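Local atomic coordinates of Ceg4 (Legionella pneumophila subsp. pneumophila, PDB entry 6AOJ), a protein that acts as a HAD-like phosphotyrosine phosphatase, an effector that attenuates eukaryotic MAPK pathways, represented here by its N-terminal catalytic portion. Residues 8-13 with 206-211; 87-92 with 197-202. One frame throughout, in Å; residues are numbered along the deposited sequence.

Contact 1: 8-13 with 206-211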
loop_
_atom_site.group_PDB
_atom_site.type_symbol
_atom_site.label_atom_id
_atom_site.label_comp_id
_atom_site.label_asym_id
_atom_site.label_seq_id
_atom_site.Cartn_x
_atom_site.Cartn_y
_atom_site.Cartn_z
ATOM N N PRO A 8 2.201 -7.659 21.043
ATOM C CA PRO A 8 0.911 -7.387 20.404
ATOM C C PRO A 8 0.917 -7.857 18.963
ATOM O O PRO A 8 1.966 -7.971 18.325
ATOM C CB PRO A 8 0.779 -5.857 20.473
ATOM C CG PRO A 8 1.856 -5.398 21.409
ATOM C CD PRO A 8 2.941 -6.422 21.339
ATOM N N LYS A 9 -0.280 -8.100 18.436
ATOM C CA LYS A 9 -0.454 -8.447 17.032
ATOM C C LYS A 9 -1.203 -7.308 16.323
ATOM O O LYS A 9 -2.314 -6.940 16.719
ATOM C CB LYS A 9 -1.188 -9.785 16.901
ATOM C CG LYS A 9 -1.729 -10.103 15.509
ATOM C CD LYS A 9 -2.702 -11.285 15.540
ATOM C CE LYS A 9 -3.454 -11.438 14.221
ATOM N NZ LYS A 9 -2.584 -11.971 13.139
ATOM N N VAL A 10 -0.589 -6.748 15.280
ATOM C CA VAL A 10 -1.139 -5.596 14.575
ATOM C C VAL A 10 -1.337 -5.977 13.123
ATOM O O VAL A 10 -0.414 -6.501 12.486
ATOM C CB VAL A 10 -0.218 -4.363 14.660
ATOM C CG1 VAL A 10 -0.883 -3.196 13.970
ATOM C CG2 VAL A 10 0.094 -4.023 16.099
ATOM N N ILE A 11 -2.516 -5.664 12.587
ATOM C CA ILE A 11 -2.855 -5.938 11.199
ATOM C C ILE A 11 -3.151 -4.603 10.542
ATOM O O ILE A 11 -3.872 -3.777 11.112
ATOM C CB ILE A 11 -4.076 -6.860 11.059
ATOM C CG1 ILE A 11 -3.866 -8.176 11.795
ATOM C CG2 ILE A 11 -4.355 -7.134 9.575
ATOM C CD1 ILE A 11 -5.111 -9.013 11.786
ATOM N N ILE A 12 -2.610 -4.394 9.347
ATOM C CA ILE A 12 -2.865 -3.187 8.566
ATOM C C ILE A 12 -3.566 -3.574 7.269
ATOM O O ILE A 12 -3.094 -4.451 6.534
ATOM C CB ILE A 12 -1.561 -2.420 8.275
ATOM C CG1 ILE A 12 -0.884 -1.992 9.583
ATOM C CG2 ILE A 12 -1.851 -1.212 7.354
ATOM C CD1 ILE A 12 0.577 -1.614 9.378
ATOM N N PHE A 13 -4.704 -2.943 7.007
ATOM C CA PHE A 13 -5.372 -3.005 5.709
ATOM C C PHE A 13 -5.306 -1.613 5.121
ATOM O O PHE A 13 -5.954 -0.689 5.639
ATOM C CB PHE A 13 -6.825 -3.434 5.833
ATOM C CG PHE A 13 -6.980 -4.837 6.299
ATOM C CD1 PHE A 13 -6.784 -5.892 5.433
ATOM C CD2 PHE A 13 -7.332 -5.091 7.619
ATOM C CE1 PHE A 13 -6.926 -7.204 5.891
ATOM C CE2 PHE A 13 -7.481 -6.399 8.077
ATOM C CZ PHE A 13 -7.277 -7.447 7.205
ATOM N N ARG A 206 4.932 1.992 16.789
ATOM C CA ARG A 206 6.106 1.763 17.630
ATOM C C ARG A 206 5.762 1.793 19.112
ATOM O O ARG A 206 6.407 1.104 19.914
ATOM C CB ARG A 206 7.184 2.813 17.331
ATOM C CG ARG A 206 7.766 2.769 15.922
ATOM C CD ARG A 206 9.108 3.485 15.884
ATOM N NE ARG A 206 9.783 3.354 14.596
ATOM C CZ ARG A 206 10.380 4.360 13.962
ATOM N NH1 ARG A 206 10.380 5.573 14.495
ATOM N NH2 ARG A 206 10.978 4.160 12.794
ATOM N N GLU A 207 4.757 2.583 19.507
ATOM C CA GLU A 207 4.426 2.669 20.928
ATOM C C GLU A 207 3.781 1.391 21.458
ATOM O O GLU A 207 3.892 1.106 22.654
ATOM C CB GLU A 207 3.517 3.873 21.205
ATOM C CG GLU A 207 2.659 3.720 22.460
ATOM C CD GLU A 207 2.142 5.030 23.015
ATOM O OE1 GLU A 207 1.952 5.104 24.254
ATOM O OE2 GLU A 207 1.919 5.975 22.222
ATOM N N MET A 208 3.126 0.605 20.607
ATOM C CA MET A 208 2.543 -0.642 21.091
ATOM C C MET A 208 3.590 -1.655 21.519
ATOM O O MET A 208 3.266 -2.572 22.275
ATOM C CB MET A 208 1.661 -1.265 20.018
ATOM C CG MET A 208 0.523 -0.384 19.592
ATOM S SD MET A 208 -0.605 -1.341 18.571
ATOM C CE MET A 208 -1.191 -2.537 19.763
ATOM N N PHE A 209 4.821 -1.516 21.058
ATOM C CA PHE A 209 5.871 -2.481 21.316
ATOM C C PHE A 209 6.861 -1.949 22.336
ATOM O O PHE A 209 6.972 -0.736 22.537
ATOM C CB PHE A 209 6.594 -2.821 20.008
ATOM C CG PHE A 209 5.722 -3.531 19.028
ATOM C CD1 PHE A 209 4.950 -2.820 18.135
ATOM C CD2 PHE A 209 5.649 -4.917 19.026
ATOM C CE1 PHE A 209 4.125 -3.461 17.233
ATOM C CE2 PHE A 209 4.829 -5.572 18.128
ATOM C CZ PHE A 209 4.066 -4.841 17.228
ATOM N N PRO A 210 7.585 -2.834 23.022
ATOM C CA PRO A 210 8.615 -2.362 23.935
ATOM C C PRO A 210 9.712 -1.650 23.166
ATOM O O PRO A 210 9.902 -1.893 21.959
ATOM C CB PRO A 210 9.126 -3.654 24.596
ATOM C CG PRO A 210 8.776 -4.743 23.640
ATOM C CD PRO A 210 7.486 -4.303 22.994
ATOM N N PRO A 211 10.433 -0.736 23.817
ATOM C CA PRO A 211 11.509 -0.011 23.136
ATOM C C PRO A 211 12.856 -0.726 23.253
ATOM O O PRO A 211 13.758 -0.452 22.457
ATOM C CB PRO A 211 11.526 1.324 23.872
ATOM C CG PRO A 211 11.148 0.948 25.288
ATOM C CD PRO A 211 10.207 -0.233 25.184
#
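Pro8 and Met208 mark the closest backbone approach, 7.0 Å between their CA atoms, where the chain leading into strand 10-14 passes the C-terminal end of helix 198-208. The setting is the HAD-type Rossmann-like fold: strand 10-14 is the middle strand of a parallel sheet in the order 3-2-1-4-5, and here the end of the last helix and the residue after it pack on the lead-in to the strand and its first residue, on a patch burying 240 Å² over both sides. Pro8 contributes the largest share of any residue. Its CG lies over one face of the Phe209 ring and also comes within 3.3 Å of Met208 O, while its CD stands 3.8 Å from Phe209 CE2; the two rings cross obliquely. Val10 meets Met208 tip to tip, CG2 to SD at 3.7 Å. Its chi1 of -177° puts CG1 anti to the backbone N and leaves CG2, anti to the carbonyl carbon, as the branch that meets the sulfur. A bend at the end of Met208 (chi3 65°) then swings CE back to Pro8 CB, 3.9 Å away, so one thioether touches both residues. Sheet neighbours extend the contact in two directions: Phe209 also packs on Val103 of strand 103-108, and Met208 on Arg158 of strand 158-162, the strands flanking 10-14. The contact is plain apolar packing, away from the magnesium site. Its polar cost falls on Pro8 O, which is buried without a hydrogen-bonding partner in the model and lies 3.7 Å from Phe209 CE2.

Contact 2: 87-92 with 197-202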
loop_
_atom_site.group_PDB
_atom_site.type_symbol
_atom_site.label_atom_id
_atom_site.label_comp_id
_atom_site.label_asym_id
_atom_site.label_seq_id
_atom_site.Cartn_x
_atom_site.Cartn_y
_atom_site.Cartn_z
ATOM N N SER A 87 4.919 8.897 -0.554
ATOM C CA SER A 87 5.555 10.027 0.086
ATOM C C SER A 87 6.735 9.534 0.931
ATOM O O SER A 87 6.773 8.366 1.334
ATOM C CB SER A 87 4.549 10.780 0.959
ATOM O OG SER A 87 4.162 10.004 2.090
ATOM N N PRO A 88 7.710 10.404 1.208
ATOM C CA PRO A 88 8.808 10.018 2.122
ATOM C C PRO A 88 8.334 9.492 3.479
ATOM O O PRO A 88 8.937 8.561 4.045
ATOM C CB PRO A 88 9.591 11.328 2.280
ATOM C CG PRO A 88 9.308 12.084 1.048
ATOM C CD PRO A 88 7.939 11.714 0.580
ATOM N N GLU A 89 7.271 10.100 4.028
ATOM C CA GLU A 89 6.735 9.674 5.323
ATOM C C GLU A 89 6.131 8.280 5.230
ATOM O O GLU A 89 6.258 7.475 6.162
ATOM C CB GLU A 89 5.695 10.688 5.821
ATOM C CG GLU A 89 6.254 12.106 6.077
ATOM C CD GLU A 89 6.549 12.935 4.791
ATOM O OE1 GLU A 89 6.123 12.553 3.673
ATOM O OE2 GLU A 89 7.218 13.990 4.916
ATOM N N ALA A 90 5.516 7.962 4.096
ATOM C CA ALA A 90 4.991 6.625 3.901
ATOM C C ALA A 90 6.124 5.614 3.676
ATOM O O ALA A 90 6.010 4.467 4.099
ATOM C CB ALA A 90 4.031 6.618 2.722
ATOM N N VAL A 91 7.196 6.012 2.969
ATOM C CA VAL A 91 8.353 5.122 2.788
ATOM C C VAL A 91 8.979 4.784 4.145
ATOM O O VAL A 91 9.279 3.622 4.435
ATOM C CB VAL A 91 9.371 5.752 1.811
ATOM C CG1 VAL A 91 10.721 5.014 1.858
ATOM C CG2 VAL A 91 8.804 5.805 0.369
ATOM N N ALA A 92 9.191 5.788 4.999
ATOM C CA ALA A 92 9.729 5.497 6.328
ATOM C C ALA A 92 8.811 4.564 7.115
ATOM O O ALA A 92 9.279 3.706 7.875
ATOM C CB ALA A 92 9.954 6.789 7.113
ATOM N N GLU A 197 -1.378 10.832 7.842
ATOM C CA GLU A 197 -0.368 11.243 8.806
ATOM C C GLU A 197 0.563 10.065 9.060
ATOM O O GLU A 197 0.608 9.510 10.159
ATOM C CB GLU A 197 -1.034 11.738 10.102
ATOM C CG GLU A 197 -1.998 12.914 9.889
ATOM C CD GLU A 197 -1.263 14.212 9.679
ATOM O OE1 GLU A 197 -0.167 14.366 10.262
ATOM O OE2 GLU A 197 -1.771 15.087 8.936
ATOM N N TRP A 198 1.307 9.677 8.014
ATOM C CA TRP A 198 2.076 8.438 8.104
ATOM C C TRP A 198 3.077 8.480 9.251
ATOM O O TRP A 198 3.328 7.459 9.906
ATOM C CB TRP A 198 2.778 8.160 6.768
ATOM C CG TRP A 198 1.802 7.734 5.708
ATOM C CD1 TRP A 198 1.317 8.499 4.657
ATOM C CD2 TRP A 198 1.165 6.448 5.592
ATOM N NE1 TRP A 198 0.435 7.750 3.905
ATOM C CE2 TRP A 198 0.338 6.488 4.449
ATOM C CE3 TRP A 198 1.230 5.259 6.337
ATOM C CZ2 TRP A 198 -0.421 5.389 4.039
ATOM C CZ3 TRP A 198 0.472 4.170 5.927
ATOM C CH2 TRP A 198 -0.345 4.244 4.798
ATOM N N SER A 199 3.669 9.646 9.513
ATOM C CA SER A 199 4.662 9.698 10.581
ATOM C C SER A 199 4.016 9.509 11.946
ATOM O O SER A 199 4.628 8.923 12.841
ATOM C CB SER A 199 5.436 11.018 10.528
ATOM O OG SER A 199 6.307 11.050 9.403
ATOM N N GLN A 200 2.782 9.980 12.128
ATOM C CA GLN A 200 2.107 9.732 13.399
ATOM C C GLN A 200 1.697 8.271 13.529
ATOM O O GLN A 200 1.838 7.680 14.603
ATOM C CB GLN A 200 0.889 10.645 13.549
ATOM C CG GLN A 200 0.220 10.495 14.910
ATOM C CD GLN A 200 1.154 10.862 16.055
ATOM O OE1 GLN A 200 1.878 11.861 15.985
ATOM N NE2 GLN A 200 1.161 10.047 17.102
ATOM N N TYR A 201 1.205 7.659 12.447
ATOM C CA TYR A 201 0.887 6.235 12.536
ATOM C C TYR A 201 2.130 5.418 12.873
ATOM O O TYR A 201 2.039 4.421 13.599
ATOM C CB TYR A 201 0.264 5.716 11.235
ATOM C CG TYR A 201 -0.802 6.625 10.636
ATOM C CD1 TYR A 201 -1.586 7.444 11.436
ATOM C CD2 TYR A 201 -1.011 6.665 9.254
ATOM C CE1 TYR A 201 -2.538 8.285 10.890
ATOM C CE2 TYR A 201 -1.982 7.507 8.698
ATOM C CZ TYR A 201 -2.734 8.312 9.511
ATOM O OH TYR A 201 -3.687 9.180 8.963
ATOM N N LEU A 202 3.301 5.838 12.384
ATOM C CA LEU A 202 4.524 5.097 12.697
ATOM C C LEU A 202 4.820 5.135 14.188
ATOM O O LEU A 202 5.221 4.125 14.783
ATOM C CB LEU A 202 5.690 5.670 11.891
ATOM C CG LEU A 202 7.108 5.262 12.276
ATOM C CD1 LEU A 202 7.260 3.753 12.216
ATOM C CD2 LEU A 202 8.088 5.952 11.350
HETATM O O HOH W 1 1.180 9.242 1.168
HETATM O O HOH W 2 6.604 7.960 8.624
#
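Ser87 opens the contact with its OG 4.1 Å from Trp198 CD1, near the starts of two helices, 88-97 and 198-208, which run nearly parallel: their segment axes approach to 8.6 Å at 21°. Ser87 is an N-cap residue. Its chi1 of 69° sets OG between the backbone N and the carbonyl carbon, from where it accepts the Ala90 N-H at 3.2 Å. The same OG bonds to a water that weakly accepts from Trp198 NE1, giving a weak water link between the cap and the indole, whose N-H has another acceptor in Thr19 O. Glu89 follows, packing with its aliphatic part: CG lies 3.5 Å from Ser199 OG, and a bend at chi2 takes the carboxylate away from the other helix. A second water bonds to Ser199 OG; its approach to Glu89 O is unusually short, which makes that bond doubtful. Ala90 is the point of closest backbone approach, 5.4 Å from CA to CA of Trp198. Its methyl sits over the indole face in a CH-pi contact, CB being 3.8 Å from the centroid of the five-membered ring and only 7° off its normal. Tyr201 CD2 lies against the opposite face, offset toward the rim, so the indole has a side chain on each face. Ala92 closes the walk more loosely, with its O 4.3 Å from Leu202 CD2. Beyond the segments, Phe93 of helix 88-97 meets the Trp198 ring obliquely and touches Tyr201 and Leu202; Thr19 belongs to the HAD-type motif whose Asp15 and Asp17 bind magnesium, while Trp198 and Tyr201 pack on Leu162 of strand 158-162 and Tyr201 stacks on Tyr189 of strand 186-189.

Both contacts use helix 198-208, but at its two ends: contact 2 takes its beginning and contact 1 its last residues, with centres 15 Å apart. Contact 2 is nested inside the loop closed by contact 1. Each is partly buried, and their areas are nearly equal, 240 Å² for contact 1 and 241 Å² for contact 2. Contact 1, centred about 18 Å from the chain centre, joins the helix end and Phe209 to the start of the central strand and its lead-in, mainly by apolar packing. Contact 2 joins helix to helix, its centre about 12 Å from the chain centre, pairing a buried indole with a more exposed, watered rim; its Trp198 side chain comes within about 10 Å of the magnesium ion.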